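Local coordinates for protein choline kinase (Streptococcus pneumoniae, PDB 4R78) that probably phosphorylates choline, transferring phosphate from ATP, and binds adenosine monophosphate in a protein kinase-like fold, at residues G145-F150 with Y217-D222. Numbering follows the deposited sequence.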
ATOM      1  N   GLY A 145      -3.896  12.190  -7.742  1.00 16.22           N
ATOM      2  CA  GLY A 145      -3.864  12.058  -6.296  1.00 16.52           C
ATOM      3  C   GLY A 145      -2.699  12.828  -5.709  1.00 16.80           C
ATOM      4  O   GLY A 145      -1.562  12.710  -6.172  1.00 16.69           O
ATOM      5  N   GLU A 146      -2.996  13.629  -4.692  1.00 17.45           N
ATOM      6  CA  GLU A 146      -1.979  14.377  -3.966  1.00 18.32           C
ATOM      7  C   GLU A 146      -2.028  13.934  -2.514  1.00 18.49           C
ATOM      8  O   GLU A 146      -2.944  14.316  -1.775  1.00 19.03           O
ATOM      9  CB  GLU A 146      -2.238  15.885  -4.067  1.00 18.68           C
ATOM     10  CG  GLU A 146      -2.228  16.436  -5.490  1.00 19.91           C
ATOM     11  CD  GLU A 146      -0.836  16.460  -6.101  1.00 21.38           C
ATOM     12  OE1 GLU A 146       0.105  16.937  -5.432  1.00 22.66           O
ATOM     13  OE2 GLU A 146      -0.687  16.003  -7.252  1.00 22.29           O
ATOM     14  N   PHE A 147      -1.052  13.120  -2.109  1.00 18.36           N
ATOM     15  CA  PHE A 147      -1.065  12.555  -0.765  1.00 18.08           C
ATOM     16  C   PHE A 147      -0.836  13.621   0.298  1.00 18.17           C
ATOM     17  O   PHE A 147       0.162  14.343   0.283  1.00 18.80           O
ATOM     18  CB  PHE A 147      -0.080  11.391  -0.605  1.00 18.47           C
ATOM     19  CG  PHE A 147      -0.445  10.455   0.513  1.00 17.74           C
ATOM     20  CD1 PHE A 147      -1.355   9.425   0.306  1.00 18.18           C
ATOM     21  CD2 PHE A 147       0.097  10.618   1.784  1.00 18.31           C
ATOM     22  CE1 PHE A 147      -1.708   8.558   1.339  1.00 18.49           C
ATOM     23  CE2 PHE A 147      -0.253   9.761   2.821  1.00 18.43           C
ATOM     24  CZ  PHE A 147      -1.156   8.727   2.601  1.00 19.23           C
ATOM     25  N   ALA A 148      -1.799  13.713   1.205  1.00 17.53           N
ATOM     26  CA  ALA A 148      -1.778  14.697   2.270  1.00 17.06           C
ATOM     27  C   ALA A 148      -1.963  13.929   3.576  1.00 16.63           C
ATOM     28  O   ALA A 148      -3.095  13.648   3.978  1.00 16.19           O
ATOM     29  CB  ALA A 148      -2.892  15.714   2.060  1.00 17.44           C
ATOM     30  N   PRO A 149      -0.844  13.560   4.234  1.00 16.51           N
ATOM     31  CA  PRO A 149      -0.878  12.657   5.393  1.00 16.46           C
ATOM     32  C   PRO A 149      -1.758  13.151   6.544  1.00 16.22           C
ATOM     33  O   PRO A 149      -2.408  12.352   7.211  1.00 15.88           O
ATOM     34  CB  PRO A 149       0.588  12.605   5.840  1.00 16.61           C
ATOM     35  CG  PRO A 149       1.372  12.969   4.624  1.00 17.09           C
ATOM     36  CD  PRO A 149       0.534  13.983   3.913  1.00 16.48           C
ATOM     37  N   PHE A 150      -1.783  14.461   6.764  1.00 16.25           N
ATOM     38  CA  PHE A 150      -2.545  15.036   7.868  1.00 16.30           C
ATOM     39  C   PHE A 150      -4.033  15.097   7.548  1.00 16.63           C
ATOM     40  O   PHE A 150      -4.873  14.865   8.421  1.00 16.44           O
ATOM     41  CB  PHE A 150      -1.942  16.387   8.272  1.00 16.08           C
ATOM     42  CG  PHE A 150      -0.481  16.287   8.630  1.00 15.68           C
ATOM     43  CD1 PHE A 150      -0.096  15.879   9.903  1.00 15.23           C
ATOM     44  CD2 PHE A 150       0.507  16.538   7.676  1.00 15.17           C
ATOM     45  CE1 PHE A 150       1.248  15.752  10.238  1.00 14.74           C
ATOM     46  CE2 PHE A 150       1.862  16.408   8.000  1.00 15.35           C
ATOM     47  CZ  PHE A 150       2.230  16.011   9.288  1.00 14.82           C
ATOM     48  N   TYR A 217      -2.991   2.740  -3.349  1.00 13.57           N
ATOM     49  CA  TYR A 217      -2.745   3.971  -2.602  1.00 13.65           C
ATOM     50  C   TYR A 217      -1.851   4.954  -3.341  1.00 13.48           C
ATOM     51  O   TYR A 217      -1.588   6.052  -2.833  1.00 13.37           O
ATOM     52  CB  TYR A 217      -2.166   3.646  -1.224  1.00 13.82           C
ATOM     53  CG  TYR A 217      -3.107   2.831  -0.369  1.00 15.25           C
ATOM     54  CD1 TYR A 217      -4.114   3.447   0.375  1.00 17.09           C
ATOM     55  CD2 TYR A 217      -3.004   1.442  -0.322  1.00 16.75           C
ATOM     56  CE1 TYR A 217      -4.989   2.696   1.154  1.00 18.67           C
ATOM     57  CE2 TYR A 217      -3.872   0.682   0.454  1.00 18.80           C
ATOM     58  CZ  TYR A 217      -4.860   1.318   1.187  1.00 18.85           C
ATOM     59  OH  TYR A 217      -5.719   0.567   1.960  1.00 22.05           O
ATOM     60  N   SER A 218      -1.411   4.576  -4.542  1.00 13.13           N
ATOM     61  CA  SER A 218      -0.421   5.377  -5.273  1.00 13.52           C
ATOM     62  C   SER A 218      -0.875   6.823  -5.470  1.00 13.54           C
ATOM     63  O   SER A 218      -2.052   7.104  -5.735  1.00 13.84           O
ATOM     64  CB  SER A 218      -0.023   4.727  -6.608  1.00 13.27           C
ATOM     65  OG  SER A 218      -1.053   4.821  -7.584  1.00 13.91           O
ATOM     66  N   SER A 219       0.077   7.739  -5.330  1.00 13.67           N
ATOM     67  CA  SER A 219      -0.229   9.153  -5.248  1.00 14.19           C
ATOM     68  C   SER A 219       1.057   9.945  -5.376  1.00 13.82           C
ATOM     69  O   SER A 219       2.154   9.396  -5.216  1.00 13.75           O
ATOM     70  CB  SER A 219      -0.878   9.453  -3.891  1.00 14.47           C
ATOM     71  OG  SER A 219      -1.374  10.773  -3.838  1.00 17.23           O
ATOM     72  N   MET A 220       0.924  11.234  -5.672  1.00 13.58           N
ATOM     73  CA  MET A 220       2.066  12.139  -5.616  1.00 13.83           C
ATOM     74  C   MET A 220       2.385  12.447  -4.157  1.00 13.79           C
ATOM     75  O   MET A 220       1.502  12.834  -3.381  1.00 14.42           O
ATOM     76  CB  MET A 220       1.794  13.426  -6.396  1.00 13.76           C
ATOM     77  CG  MET A 220       1.441  13.197  -7.861  1.00 13.88           C
ATOM     78  SD  MET A 220       2.740  12.360  -8.780  1.00 13.84           S
ATOM     79  CE  MET A 220       3.870  13.730  -9.055  1.00 14.05           C
ATOM     80  N   ASN A 221       3.652  12.263  -3.789  1.00 13.65           N
ATOM     81  CA  ASN A 221       4.104  12.412  -2.404  1.00 13.54           C
ATOM     82  C   ASN A 221       5.617  12.611  -2.358  1.00 13.45           C
ATOM     83  O   ASN A 221       6.292  12.581  -3.391  1.00 13.49           O
ATOM     84  CB  ASN A 221       3.701  11.173  -1.588  1.00 13.79           C
ATOM     85  CG  ASN A 221       3.621  11.437  -0.086  1.00 14.07           C
ATOM     86  OD1 ASN A 221       3.820  12.554   0.385  1.00 15.77           O
ATOM     87  ND2 ASN A 221       3.320  10.389   0.673  1.00 14.95           N
ATOM     88  N   ASP A 222       6.148  12.834  -1.160  1.00 13.37           N
ATOM     89  CA  ASP A 222       7.588  12.865  -0.974  1.00 13.45           C
ATOM     90  C   ASP A 222       8.118  11.428  -1.022  1.00 13.32           C
ATOM     91  O   ASP A 222       7.602  10.564  -0.316  1.00 13.37           O
ATOM     92  CB  ASP A 222       7.935  13.526   0.361  1.00 13.56           C
ATOM     93  CG  ASP A 222       9.399  13.880   0.465  1.00 14.36           C
ATOM     94  OD1 ASP A 222      10.233  12.951   0.512  1.00 15.17           O
ATOM     95  OD2 ASP A 222       9.716  15.088   0.492  1.00 14.02           O
TER
HETATM   96  O   HOH W   1       1.711  15.856  -3.286  1.00 29.41           O
HETATM   97  O   HOH W   2       2.886  15.158   0.865  1.00 23.75           O
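G145 starts the contact by offering its carbonyl O to the backbone N of M220, 2.9 Å away. Glycine suits the place twice over: its positive phi (118°) is one that a side chain would resist, and its bare CA leaves room for S219 OG, which sits 3.0 Å from G145 O.

E146 pairs with M220. Its side chain starts away from the other segment, then bends back at chi2 to lie beside the methionine chain, leaving E146 OE2 3.6 Å from M220 CG. The long acid can also serve R190, whose NE forms a salt bridge with OE1, while a water links OE1 to M220 O.

F147 N binds M220 O at 2.9 Å. M220 thus bonds to the residues before and after E146, making a single parallel beta bridge. It ties the entrance to helix 149-159 to the loop of the kinase-like fold that leaves I213 and D214 of the adenosine monophosphate pocket and enters helix 223-233, capped by D222.

F147 swings its ring past N221 because CG lies opposite the backbone N about the CA-CB bond (chi1 -156°). N221 ND2 approaches F147 CD2 obliquely to 3.4 Å; ring and amide planes differ by 33°. A flat nonpolar ring fits here, since it packs against I195 and W225 with S219 CB at its edge and the N221 amide lying obliquely by it. Asparagine supplies a further polar link: a water bridges the two segments, donating to F147 O and to N221 OD1; the water oxygen is 2.8 Å from N221 OD1.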